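Local coordinates for BH0493 protein (Bacillus halodurans C-125, PDB 2QEE) that probably acts as a zinc-dependent enzyme of the amidohydrolase superfamily, with substrate and reaction uncertain, at residues Asp26-Leu31 and His355-Leu361; Thr49-Leu53 and Gln363-Lys367; Val130-Leu134 and Ser165-Ala169; Met259-Val263 and Phe324-Trp328. All coordinates share one frame; numbering follows the deposited sequence.

Interaction 1 of 4, residues Asp26-Leu31 and His355-Leu361. With ZN (zinc ion), chain T.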
loop_
_atom_site.group_PDB
_atom_site.type_symbol
_atom_site.label_atom_id
_atom_site.label_comp_id
_atom_site.label_asym_id
_atom_site.label_seq_id
_atom_site.Cartn_x
_atom_site.Cartn_y
_atom_site.Cartn_z
ATOM N N ASP C 26 -6.967 25.258 9.560
ATOM C CA ASP C 26 -7.160 24.404 8.361
ATOM C C ASP C 26 -6.225 25.005 7.336
ATOM O O ASP C 26 -6.510 26.084 6.764
ATOM C CB ASP C 26 -8.626 24.477 7.916
ATOM C CG ASP C 26 -8.969 23.513 6.784
ATOM O OD1 ASP C 26 -7.999 23.013 6.164
ATOM O OD2 ASP C 26 -10.170 23.267 6.556
ATOM N N MET C 27 -5.083 24.365 7.118
ATOM C CA MET C 27 -3.992 25.118 6.452
ATOM C C MET C 27 -3.954 25.079 4.940
ATOM O O MET C 27 -2.985 25.569 4.348
ATOM C CB MET C 27 -2.592 24.871 7.034
ATOM C CG MET C 27 -2.178 23.378 7.229
ATOM S SD MET C 27 -2.045 22.549 5.636
ATOM C CE MET C 27 -0.552 23.286 4.907
ATOM N N HIS C 28 -4.975 24.495 4.337
ATOM C CA HIS C 28 -5.135 24.607 2.884
ATOM C C HIS C 28 -6.599 24.378 2.534
ATOM O O HIS C 28 -7.101 23.251 2.719
ATOM C CB HIS C 28 -4.286 23.566 2.114
ATOM C CG HIS C 28 -4.531 23.604 0.636
ATOM N ND1 HIS C 28 -4.295 24.735 -0.111
ATOM C CD2 HIS C 28 -5.051 22.687 -0.218
ATOM C CE1 HIS C 28 -4.623 24.506 -1.371
ATOM N NE2 HIS C 28 -5.105 23.281 -1.459
ATOM N N THR C 29 -7.282 25.429 2.046
ATOM C CA THR C 29 -8.664 25.323 1.607
ATOM C C THR C 29 -8.796 26.142 0.327
ATOM O O THR C 29 -7.902 26.888 0.010
ATOM C CB THR C 29 -9.699 25.891 2.614
ATOM O OG1 THR C 29 -9.698 27.347 2.569
ATOM C CG2 THR C 29 -9.415 25.441 4.080
ATOM N N HIS C 30 -9.977 26.059 -0.263
ATOM C CA HIS C 30 -10.345 26.893 -1.425
ATOM C C HIS C 30 -11.509 27.776 -1.011
ATOM O O HIS C 30 -12.406 28.016 -1.793
ATOM C CB HIS C 30 -10.722 25.974 -2.563
ATOM C CG HIS C 30 -9.526 25.345 -3.173
ATOM N ND1 HIS C 30 -8.760 25.978 -4.127
ATOM C CD2 HIS C 30 -8.890 24.192 -2.874
ATOM C CE1 HIS C 30 -7.722 25.216 -4.426
ATOM N NE2 HIS C 30 -7.775 24.134 -3.671
ATOM N N LEU C 31 -11.546 28.165 0.262
ATOM C CA LEU C 31 -12.605 29.051 0.741
ATOM C C LEU C 31 -12.076 30.522 0.731
ATOM O O LEU C 31 -10.883 30.756 0.660
ATOM C CB LEU C 31 -13.006 28.691 2.177
ATOM C CG LEU C 31 -13.514 27.241 2.271
ATOM C CD1 LEU C 31 -13.821 26.974 3.769
ATOM C CD2 LEU C 31 -14.760 27.085 1.453
ATOM N N HIS C 355 -5.822 18.561 6.327
ATOM C CA HIS C 355 -6.388 19.834 5.886
ATOM C C HIS C 355 -7.686 19.459 5.179
ATOM O O HIS C 355 -7.841 18.307 4.797
ATOM C CB HIS C 355 -5.446 20.593 4.951
ATOM C CG HIS C 355 -5.174 19.924 3.632
ATOM N ND1 HIS C 355 -4.329 18.837 3.516
ATOM C CD2 HIS C 355 -5.633 20.175 2.382
ATOM C CE1 HIS C 355 -4.269 18.453 2.250
ATOM N NE2 HIS C 355 -5.047 19.251 1.536
ATOM N N SER C 356 -8.587 20.418 4.952
ATOM C CA SER C 356 -9.867 20.071 4.320
ATOM C C SER C 356 -9.853 20.170 2.811
ATOM O O SER C 356 -10.615 19.454 2.125
ATOM C CB SER C 356 -11.023 20.925 4.860
ATOM O OG SER C 356 -10.932 22.277 4.372
ATOM N N ASP C 357 -9.064 21.108 2.293
ATOM C CA ASP C 357 -9.168 21.480 0.887
ATOM C C ASP C 357 -10.639 21.856 0.526
ATOM O O ASP C 357 -11.081 21.611 -0.591
ATOM C CB ASP C 357 -8.781 20.281 0.045
ATOM C CG ASP C 357 -7.836 20.626 -0.938
ATOM O OD1 ASP C 357 -8.106 21.652 -1.590
ATOM O OD2 ASP C 357 -6.814 19.926 -0.992
ATOM N N ALA C 358 -11.406 22.367 1.498
ATOM C CA ALA C 358 -12.836 22.659 1.264
ATOM C C ALA C 358 -12.977 23.658 0.098
ATOM O O ALA C 358 -12.302 24.694 0.121
ATOM C CB ALA C 358 -13.504 23.253 2.521
ATOM N N ARG C 359 -13.827 23.320 -0.861
ATOM C CA ARG C 359 -14.271 24.270 -1.912
ATOM C C ARG C 359 -15.593 24.934 -1.613
ATOM O O ARG C 359 -15.895 26.011 -2.167
ATOM C CB ARG C 359 -14.370 23.552 -3.257
ATOM C CG ARG C 359 -12.999 23.182 -3.793
ATOM C CD ARG C 359 -13.118 22.578 -5.184
ATOM N NE ARG C 359 -11.787 22.541 -5.780
ATOM C CZ ARG C 359 -11.310 23.484 -6.585
ATOM N NH1 ARG C 359 -12.079 24.523 -6.918
ATOM N NH2 ARG C 359 -10.072 23.382 -7.061
ATOM N N VAL C 360 -16.394 24.297 -0.776
ATOM C CA VAL C 360 -17.725 24.786 -0.418
ATOM C C VAL C 360 -17.696 24.915 1.096
ATOM O O VAL C 360 -17.280 23.974 1.802
ATOM C CB VAL C 360 -18.821 23.815 -0.850
ATOM C CG1 VAL C 360 -20.199 24.299 -0.361
ATOM C CG2 VAL C 360 -18.803 23.618 -2.403
ATOM N N LEU C 361 -18.116 26.082 1.587
ATOM C CA LEU C 361 -17.996 26.417 3.010
ATOM C C LEU C 361 -18.412 25.292 3.955
ATOM O O LEU C 361 -17.630 24.927 4.830
ATOM C CB LEU C 361 -18.858 27.643 3.350
ATOM C CG LEU C 361 -18.849 28.114 4.814
ATOM C CD1 LEU C 361 -17.469 28.463 5.332
ATOM C CD2 LEU C 361 -19.810 29.321 4.862
HETATM ZN ZN ZN T . -6.560 22.388 -2.889
HETATM O O HOH W 1 -15.458 28.816 -1.683
HETATM O O HOH W 2 -14.314 27.133 -4.105
HETATM O O HOH W 3 -5.763 21.358 -4.130
#
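D26 grips S356 with both carboxylate oxygens, each met on its syn side. OD1 takes the backbone N of S356 at 2.9 Å (165° at the hydrogen), while OD2 takes S356 OG at 2.5 Å and also W368 NE1. S356 OG in turn accepts from A358 N, closing an ST turn. The backbones add two bonds, D357 N to H28 O at 2.9 Å and H30 N to A358 O at 2.7 Å. T29 OG1 is spoken for by L31 N and V143 O. Between the segments sits the zinc, bound by H28 NE2 at 2.2 Å, H30 NE2 at 2.3 Å, D357 OD1 at 2.1 Å and a water. D357 OD2 accepts from H355 NE2, which comes from above the carboxylate plane. The R359 guanidinium lies flat on the H30 ring, planes 12° apart. An alanine in place of D26 would probably leave the N and OG of S356 and the W368 indole without their acceptor and let the turn that carries D357 shift. H28 and H30 form the HxH motif that follows the first strand in amidohydrolase barrels, and the bonds around S356 are consistent with a second shell that positions D357 on the metal.

Interaction 2 of 4, residues Thr49-Leu53 and Gln363-Lys367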
loop_
_atom_site.group_PDB
_atom_site.type_symbol
_atom_site.label_atom_id
_atom_site.label_comp_id
_atom_site.label_asym_id
_atom_site.label_seq_id
_atom_site.Cartn_x
_atom_site.Cartn_y
_atom_site.Cartn_z
ATOM N N THR C 49 -22.985 19.779 -5.964
ATOM C CA THR C 49 -22.362 19.910 -7.294
ATOM C C THR C 49 -20.829 20.068 -7.225
ATOM O O THR C 49 -20.176 20.381 -8.229
ATOM C CB THR C 49 -23.034 21.062 -8.082
ATOM O OG1 THR C 49 -22.907 22.257 -7.309
ATOM C CG2 THR C 49 -24.494 20.767 -8.295
ATOM N N TYR C 50 -20.272 19.861 -6.033
ATOM C CA TYR C 50 -18.831 19.641 -5.775
ATOM C C TYR C 50 -18.331 18.683 -6.867
ATOM O O TYR C 50 -19.058 17.734 -7.216
ATOM C CB TYR C 50 -18.725 18.893 -4.427
ATOM C CG TYR C 50 -17.330 18.708 -3.817
ATOM C CD1 TYR C 50 -16.295 19.609 -4.058
ATOM C CD2 TYR C 50 -17.095 17.656 -2.914
ATOM C CE1 TYR C 50 -15.033 19.479 -3.404
ATOM C CE2 TYR C 50 -15.834 17.513 -2.253
ATOM C CZ TYR C 50 -14.826 18.426 -2.483
ATOM O OH TYR C 50 -13.597 18.269 -1.863
ATOM N N HIS C 51 -17.117 18.898 -7.387
ATOM C CA HIS C 51 -16.662 18.113 -8.533
ATOM C C HIS C 51 -16.465 16.639 -8.185
ATOM O O HIS C 51 -16.551 15.773 -9.066
ATOM C CB HIS C 51 -15.421 18.716 -9.192
ATOM C CG HIS C 51 -14.169 18.686 -8.357
ATOM N ND1 HIS C 51 -13.328 17.592 -8.306
ATOM C CD2 HIS C 51 -13.602 19.627 -7.567
ATOM C CE1 HIS C 51 -12.284 17.874 -7.542
ATOM N NE2 HIS C 51 -12.427 19.099 -7.082
ATOM N N TYR C 52 -16.178 16.339 -6.912
ATOM C CA TYR C 52 -16.085 14.920 -6.528
ATOM C C TYR C 52 -17.381 14.199 -6.865
ATOM O O TYR C 52 -17.371 13.026 -7.250
ATOM C CB TYR C 52 -15.817 14.729 -5.020
ATOM C CG TYR C 52 -14.470 15.124 -4.473
ATOM C CD1 TYR C 52 -13.756 16.205 -4.967
ATOM C CD2 TYR C 52 -13.934 14.461 -3.335
ATOM C CE1 TYR C 52 -12.526 16.579 -4.398
ATOM C CE2 TYR C 52 -12.676 14.840 -2.753
ATOM C CZ TYR C 52 -12.000 15.887 -3.297
ATOM O OH TYR C 52 -10.809 16.249 -2.755
ATOM N N LEU C 53 -18.506 14.878 -6.660
ATOM C CA LEU C 53 -19.818 14.284 -6.893
ATOM C C LEU C 53 -20.195 14.292 -8.361
ATOM O O LEU C 53 -20.900 13.390 -8.801
ATOM C CB LEU C 53 -20.908 14.936 -6.042
ATOM C CG LEU C 53 -20.751 14.666 -4.519
ATOM C CD1 LEU C 53 -21.921 15.233 -3.755
ATOM C CD2 LEU C 53 -20.658 13.165 -4.250
ATOM N N GLN C 363 -18.441 22.200 3.827
ATOM C CA GLN C 363 -17.570 21.021 3.851
ATOM C C GLN C 363 -16.595 21.003 5.045
ATOM O O GLN C 363 -16.086 19.943 5.445
ATOM C CB GLN C 363 -16.764 20.932 2.578
ATOM C CG GLN C 363 -17.615 20.668 1.334
ATOM C CD GLN C 363 -16.831 20.751 0.035
ATOM O OE1 GLN C 363 -15.807 21.404 -0.047
ATOM N NE2 GLN C 363 -17.328 20.086 -1.000
ATOM N N LEU C 364 -16.293 22.153 5.622
ATOM C CA LEU C 364 -15.515 22.186 6.873
ATOM C C LEU C 364 -16.162 21.284 7.896
ATOM O O LEU C 364 -15.425 20.632 8.670
ATOM C CB LEU C 364 -15.448 23.612 7.441
ATOM C CG LEU C 364 -14.638 24.544 6.590
ATOM C CD1 LEU C 364 -14.683 25.919 7.285
ATOM C CD2 LEU C 364 -13.196 24.085 6.540
ATOM N N ILE C 365 -17.492 21.185 7.890
ATOM C CA ILE C 365 -18.164 20.383 8.921
ATOM C C ILE C 365 -17.713 18.919 8.738
ATOM O O ILE C 365 -17.160 18.317 9.676
ATOM C CB ILE C 365 -19.700 20.475 8.829
ATOM C CG1 ILE C 365 -20.118 21.923 9.128
ATOM C CG2 ILE C 365 -20.385 19.546 9.902
ATOM C CD1 ILE C 365 -21.655 22.178 8.959
ATOM N N TYR C 366 -17.961 18.365 7.549
ATOM C CA TYR C 366 -17.685 16.897 7.383
ATOM C C TYR C 366 -16.205 16.599 7.262
ATOM O O TYR C 366 -15.718 15.519 7.736
ATOM C CB TYR C 366 -18.454 16.281 6.234
ATOM C CG TYR C 366 -17.801 16.202 4.867
ATOM C CD1 TYR C 366 -16.806 15.244 4.597
ATOM C CD2 TYR C 366 -18.221 17.051 3.801
ATOM C CE1 TYR C 366 -16.292 15.054 3.334
ATOM C CE2 TYR C 366 -17.670 16.872 2.524
ATOM C CZ TYR C 366 -16.698 15.908 2.297
ATOM O OH TYR C 366 -16.161 15.713 1.035
ATOM N N LYS C 367 -15.442 17.478 6.625
ATOM C CA LYS C 367 -14.039 17.149 6.441
ATOM C C LYS C 367 -13.374 17.013 7.816
ATOM O O LYS C 367 -12.567 16.090 8.043
ATOM C CB LYS C 367 -13.315 18.206 5.583
ATOM C CG LYS C 367 -13.903 18.333 4.169
ATOM C CD LYS C 367 -13.162 17.540 3.172
ATOM C CE LYS C 367 -13.605 18.046 1.768
ATOM N NZ LYS C 367 -12.939 17.205 0.735
HETATM O O HOH W 4 -10.435 16.625 -0.019
#
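At the N-terminal end of helix 51-58, where Y50 occupies the N-cap position, its ring is held between that helix's own Y52 and residues near the N-terminal end of helix 363-388, beside the zinc pocket. Q363 NE2 stands over the centre of the Y50 ring, 2.9 Å above its plane, with the amide turned 64° from the ring instead of lying flat on it. The rotation of that amide is set elsewhere: OE1 accepts from the backbone N of both R359 and V360, which leaves NE2 directed at the tyrosine. Y52 CD1 covers the opposite face, 3.5 Å from the plane and toward the rim. The Y50 hydroxyl, carried inward with CG anti to the backbone N (chi1 -172°), receives K367 NZ at 2.9 Å, the ammonium arriving near the ring plane. K367 reaches it by bending at chi2 (-96°) and then running straight. A water links the same NZ, at 2.7 Å, to Y52 OH at 2.8 Å, and Y366 OH lies 3.8 Å from Y50 CE2. The K367 and D357 side chains are about 5 Å apart at their nearest atoms. Across this contact the buried ammonium is met by a tyrosine oxygen and a water, not by a carboxylate, so it probably polarises the Y50 hydroxyl and lends positive potential to the metal side of the pocket.

Interaction 3 of 4, residues Val130-Leu134 and Ser165-Ala169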
loop_
_atom_site.group_PDB
_atom_site.type_symbol
_atom_site.label_atom_id
_atom_site.label_comp_id
_atom_site.label_asym_id
_atom_site.label_seq_id
_atom_site.Cartn_x
_atom_site.Cartn_y
_atom_site.Cartn_z
ATOM N N VAL C 130 -20.814 31.665 7.495
ATOM C CA VAL C 130 -19.413 31.513 7.958
ATOM C C VAL C 130 -19.393 31.385 9.493
ATOM O O VAL C 130 -18.755 30.483 10.042
ATOM C CB VAL C 130 -18.481 32.657 7.425
ATOM C CG1 VAL C 130 -17.153 32.626 8.096
ATOM C CG2 VAL C 130 -18.291 32.515 5.922
ATOM N N ASP C 131 -20.067 32.287 10.200
ATOM C CA ASP C 131 -20.118 32.179 11.665
ATOM C C ASP C 131 -20.622 30.814 12.129
ATOM O O ASP C 131 -20.014 30.193 12.983
ATOM C CB ASP C 131 -20.989 33.302 12.246
ATOM C CG ASP C 131 -20.287 34.633 12.236
ATOM O OD1 ASP C 131 -19.073 34.700 11.966
ATOM O OD2 ASP C 131 -20.965 35.649 12.539
ATOM N N THR C 132 -21.757 30.383 11.594
ATOM C CA THR C 132 -22.327 29.098 11.936
ATOM C C THR C 132 -21.336 27.959 11.654
ATOM O O THR C 132 -21.077 27.118 12.530
ATOM C CB THR C 132 -23.611 28.844 11.149
ATOM O OG1 THR C 132 -24.557 29.900 11.445
ATOM C CG2 THR C 132 -24.214 27.519 11.568
ATOM N N VAL C 133 -20.805 27.934 10.426
ATOM C CA VAL C 133 -19.993 26.789 9.997
ATOM C C VAL C 133 -18.682 26.702 10.762
ATOM O O VAL C 133 -18.307 25.602 11.189
ATOM C CB VAL C 133 -19.781 26.771 8.440
ATOM C CG1 VAL C 133 -18.658 25.758 8.026
ATOM C CG2 VAL C 133 -21.049 26.419 7.801
ATOM N N LEU C 134 -17.993 27.814 10.996
ATOM C CA LEU C 134 -16.722 27.746 11.706
ATOM C C LEU C 134 -16.926 27.312 13.171
ATOM O O LEU C 134 -16.045 26.653 13.761
ATOM C CB LEU C 134 -15.998 29.103 11.678
ATOM C CG LEU C 134 -15.549 29.579 10.281
ATOM C CD1 LEU C 134 -14.642 30.835 10.422
ATOM C CD2 LEU C 134 -14.811 28.500 9.572
ATOM N N SER C 165 -9.918 38.337 10.192
ATOM C CA SER C 165 -8.739 37.903 10.927
ATOM C C SER C 165 -8.685 36.371 10.954
ATOM O O SER C 165 -7.642 35.801 11.267
ATOM C CB SER C 165 -8.828 38.401 12.385
ATOM O OG SER C 165 -10.082 38.037 12.935
ATOM N N ARG C 166 -9.816 35.760 10.649
ATOM C CA ARG C 166 -9.967 34.252 10.680
ATOM C C ARG C 166 -9.441 33.599 9.405
ATOM O O ARG C 166 -9.223 32.375 9.370
ATOM C CB ARG C 166 -11.413 33.850 10.852
ATOM C CG ARG C 166 -12.032 34.304 12.161
ATOM C CD ARG C 166 -13.537 34.080 12.187
ATOM N NE ARG C 166 -14.213 34.799 11.127
ATOM C CZ ARG C 166 -15.531 34.792 10.933
ATOM N NH1 ARG C 166 -16.347 34.093 11.727
ATOM N NH2 ARG C 166 -16.028 35.493 9.926
ATOM N N PHE C 167 -9.207 34.425 8.377
ATOM C CA PHE C 167 -8.833 33.949 7.025
ATOM C C PHE C 167 -7.462 34.444 6.675
ATOM O O PHE C 167 -7.125 35.642 6.835
ATOM C CB PHE C 167 -9.848 34.407 5.963
ATOM C CG PHE C 167 -11.179 33.751 6.079
ATOM C CD1 PHE C 167 -11.509 32.689 5.208
ATOM C CD2 PHE C 167 -12.108 34.169 7.019
ATOM C CE1 PHE C 167 -12.723 32.041 5.284
ATOM C CE2 PHE C 167 -13.364 33.557 7.119
ATOM C CZ PHE C 167 -13.679 32.446 6.284
ATOM N N HIS C 168 -6.633 33.526 6.226
ATOM C CA HIS C 168 -5.267 33.831 5.950
ATOM C C HIS C 168 -4.964 33.562 4.487
ATOM O O HIS C 168 -5.511 32.654 3.894
ATOM C CB HIS C 168 -4.297 33.038 6.832
ATOM C CG HIS C 168 -4.634 33.126 8.296
ATOM N ND1 HIS C 168 -4.026 34.032 9.146
ATOM C CD2 HIS C 168 -5.554 32.470 9.041
ATOM C CE1 HIS C 168 -4.532 33.894 10.365
ATOM N NE2 HIS C 168 -5.472 32.962 10.326
ATOM N N ALA C 169 -4.105 34.385 3.908
ATOM C CA ALA C 169 -3.751 34.237 2.474
ATOM C C ALA C 169 -2.680 33.199 2.222
ATOM O O ALA C 169 -1.731 33.036 3.006
ATOM C CB ALA C 169 -3.260 35.604 1.893
HETATM O O HOH W 5 -18.694 36.194 9.196
#
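This is a helix-to-sheet contact, in which V130 and L134 of helix 126-136 face R166 and F167 at the start of strand 167-168, with a salt bridge from D131 closing its outer side. R166 is the residue most covered. Its chain leaves the backbone extended and then bends at chi3 (-60°), which brings the guanidinium in front of the helix. One face of that group is covered by two methyls, V130 CG1, 3.6 Å from R166 NH2, and L134 CD1, 3.9 Å from R166 NH1. The charge is answered at the edge: R166 NH1 donates to D131 OD1 over 2.8 Å, nearly along the axis of the carboxylate C-O bond and with the two flat groups turned 63° against each other. A water bridges the same pair, giving a proton to D131 OD1 and accepting from R166 NH2. R166 NE has a second carboxylate in D164, so two acids share the guanidinium.

The strand belongs to the parallel sheet ordered 24-26, 139-143, 167-168, probably part of the barrel wall, as in other amidohydrolases. Helix 126-136 runs directly into strand 139-143 and covers the sheet, L134 resting on V139 and V142 as well. Beyond the salt bridge the packing across the contact is apolar. V130 CG1 touches the edge of the F167 ring, 3.9 Å from CZ, and L134 CD1 comes within 4.5 Å of F167 CE2. V130 also meets L40 and L361, while L134 packs on L364 of helix 363-388 too, and F167 packs on P34 and V142.

Interaction 4 of 4, residues Met259-Val263 and Phe324-Trp328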
loop_
_atom_site.group_PDB
_atom_site.type_symbol
_atom_site.label_atom_id
_atom_site.label_comp_id
_atom_site.label_asym_id
_atom_site.label_seq_id
_atom_site.Cartn_x
_atom_site.Cartn_y
_atom_site.Cartn_z
ATOM N N MET C 259 4.332 22.447 -1.955
ATOM C CA MET C 259 4.281 21.710 -3.206
ATOM C C MET C 259 3.270 20.577 -3.048
ATOM O O MET C 259 3.409 19.775 -2.144
ATOM C CB MET C 259 5.635 21.118 -3.534
ATOM C CG MET C 259 6.765 22.153 -3.639
ATOM S SD MET C 259 8.338 21.480 -4.175
ATOM C CE MET C 259 8.873 20.668 -2.717
ATOM N N MET C 260 2.269 20.563 -3.907
ATOM C CA MET C 260 1.243 19.526 -3.901
ATOM C C MET C 260 1.478 18.692 -5.158
ATOM O O MET C 260 1.173 19.157 -6.249
ATOM C CB MET C 260 -0.123 20.203 -3.875
ATOM C CG MET C 260 -0.189 21.157 -2.644
ATOM S SD MET C 260 -1.816 21.858 -2.364
ATOM C CE MET C 260 -2.634 21.844 -3.932
ATOM N N ILE C 261 2.045 17.487 -4.991
ATOM C CA ILE C 261 2.656 16.819 -6.113
ATOM C C ILE C 261 1.831 15.566 -6.490
ATOM O O ILE C 261 1.462 14.785 -5.618
ATOM C CB ILE C 261 4.078 16.389 -5.749
ATOM C CG1 ILE C 261 4.985 17.626 -5.511
ATOM C CG2 ILE C 261 4.668 15.496 -6.891
ATOM C CD1 ILE C 261 6.289 17.308 -4.711
ATOM N N GLY C 262 1.575 15.362 -7.788
ATOM C CA GLY C 262 1.046 14.053 -8.239
ATOM C C GLY C 262 -0.224 14.144 -9.078
ATOM O O GLY C 262 -0.733 13.106 -9.524
ATOM N N VAL C 263 -0.682 15.362 -9.373
ATOM C CA VAL C 263 -1.941 15.539 -10.116
ATOM C C VAL C 263 -1.628 15.549 -11.613
ATOM O O VAL C 263 -0.731 16.275 -12.062
ATOM C CB VAL C 263 -2.721 16.827 -9.690
ATOM C CG1 VAL C 263 -1.896 18.114 -9.904
ATOM C CG2 VAL C 263 -4.032 16.882 -10.424
ATOM N N PHE C 324 1.938 17.488 5.150
ATOM C CA PHE C 324 0.611 17.865 5.609
ATOM C C PHE C 324 -0.469 17.113 4.857
ATOM O O PHE C 324 -0.319 16.906 3.607
ATOM C CB PHE C 324 0.371 19.381 5.512
ATOM C CG PHE C 324 0.232 19.898 4.095
ATOM C CD1 PHE C 324 -1.039 20.079 3.502
ATOM C CD2 PHE C 324 1.379 20.237 3.368
ATOM C CE1 PHE C 324 -1.161 20.597 2.194
ATOM C CE2 PHE C 324 1.274 20.774 2.044
ATOM C CZ PHE C 324 -0.044 20.939 1.477
ATOM N N GLY C 325 -1.454 16.645 5.608
ATOM C CA GLY C 325 -2.782 16.332 5.082
ATOM C C GLY C 325 -2.838 15.061 4.227
ATOM O O GLY C 325 -1.839 14.432 3.874
ATOM N N CYS C 326 -4.078 14.718 3.907
ATOM C CA CYS C 326 -4.359 13.611 3.057
ATOM C C CYS C 326 -5.158 14.182 1.935
ATOM O O CYS C 326 -6.350 14.378 2.063
ATOM C CB CYS C 326 -5.198 12.600 3.863
ATOM S SG CYS C 326 -4.394 12.018 5.379
ATOM N N TRP C 327 -4.467 14.437 0.831
ATOM C CA TRP C 327 -4.993 15.261 -0.226
ATOM C C TRP C 327 -5.874 14.457 -1.182
ATOM O O TRP C 327 -5.399 13.452 -1.750
ATOM C CB TRP C 327 -3.743 15.791 -0.979
ATOM C CG TRP C 327 -3.986 16.772 -2.076
ATOM C CD1 TRP C 327 -4.991 17.691 -2.153
ATOM C CD2 TRP C 327 -3.180 16.948 -3.261
ATOM N NE1 TRP C 327 -4.878 18.411 -3.331
ATOM C CE2 TRP C 327 -3.779 17.984 -4.021
ATOM C CE3 TRP C 327 -2.008 16.348 -3.735
ATOM C CZ2 TRP C 327 -3.250 18.424 -5.255
ATOM C CZ3 TRP C 327 -1.478 16.799 -4.960
ATOM C CH2 TRP C 327 -2.103 17.810 -5.698
ATOM N N TRP C 328 -7.107 14.928 -1.362
ATOM C CA TRP C 328 -7.969 14.602 -2.523
ATOM C C TRP C 328 -8.238 13.080 -2.604
ATOM O O TRP C 328 -9.009 12.521 -1.813
ATOM C CB TRP C 328 -7.251 15.110 -3.780
ATOM C CG TRP C 328 -8.014 15.232 -5.023
ATOM C CD1 TRP C 328 -9.283 14.778 -5.315
ATOM C CD2 TRP C 328 -7.550 15.932 -6.185
ATOM N NE1 TRP C 328 -9.619 15.162 -6.624
ATOM C CE2 TRP C 328 -8.568 15.867 -7.154
ATOM C CE3 TRP C 328 -6.359 16.597 -6.491
ATOM C CZ2 TRP C 328 -8.422 16.437 -8.426
ATOM C CZ3 TRP C 328 -6.222 17.181 -7.748
ATOM C CH2 TRP C 328 -7.256 17.093 -8.695
#
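The W327 indole has M260 on one face and W328 on the other, with strand backbone at its edge. M260 CB makes a CH-pi contact 3.8 Å from the centroid of the six-membered ring, 20° off its normal, and on the opposite face W328 CE3 stands 3.6 Å above the plane, toward the rim. The amide N of G262 is near the ring plane. The M260 chain turns at chi3 (-25°), laying its methyl along the indole so that CE reaches W327 CZ2 at 3.7 Å. SD remains above the five-membered ring, 4.9 Å from its centroid, a distant Met-aromatic contact. The F324 ring presents its edge to the same methionine, CZ being 4.1 Å from M260 CG.

Strand 257-264 belongs to the mixed sheet, and the 324-328 loop leaves strand 321-323 of the same sheet; together they wall the metal site: M260 comes within about 4 Å of the zinc at nearest atoms, and W327 touches D357. An alanine at W327 would probably open a gap between M260 and W328, leaving the methionine methyl free to turn beside the zinc pocket. Farther along, V263 CG2 packs against W328 CZ3 at 3.5 Å, approaching the ring obliquely, and V263 CB lies 4.2 Å from W327 CH2. F324 extends the aromatic wall to H355 in an edge-to-face pair, while W328 meets the Y52 ring.

All four contacts are buried; interactions 1, 2 and 4 gather round the metal pocket, whereas interaction 3 lies farther out and has the one exposed residue, D131. Interaction 1 is the central one, a metal and hydrogen-bond network between two loops, and it touches each of the others. H355 packs against G325 of interaction 4, Q363 OE1 and the K367 chain of interaction 2 pack against A358 and S356, and L361 meets V133 of interaction 3. Helix 363-388 ties interaction 2 to interaction 3 through L364. The chemistry changes with place: tyrosine, lysine and amide near the zinc pocket in 2, aromatic and sulfur packing without hydrogen bonds in 4, and a water-bridged salt bridge over apolar packing in 3. Interactions 3 and 4 do not touch.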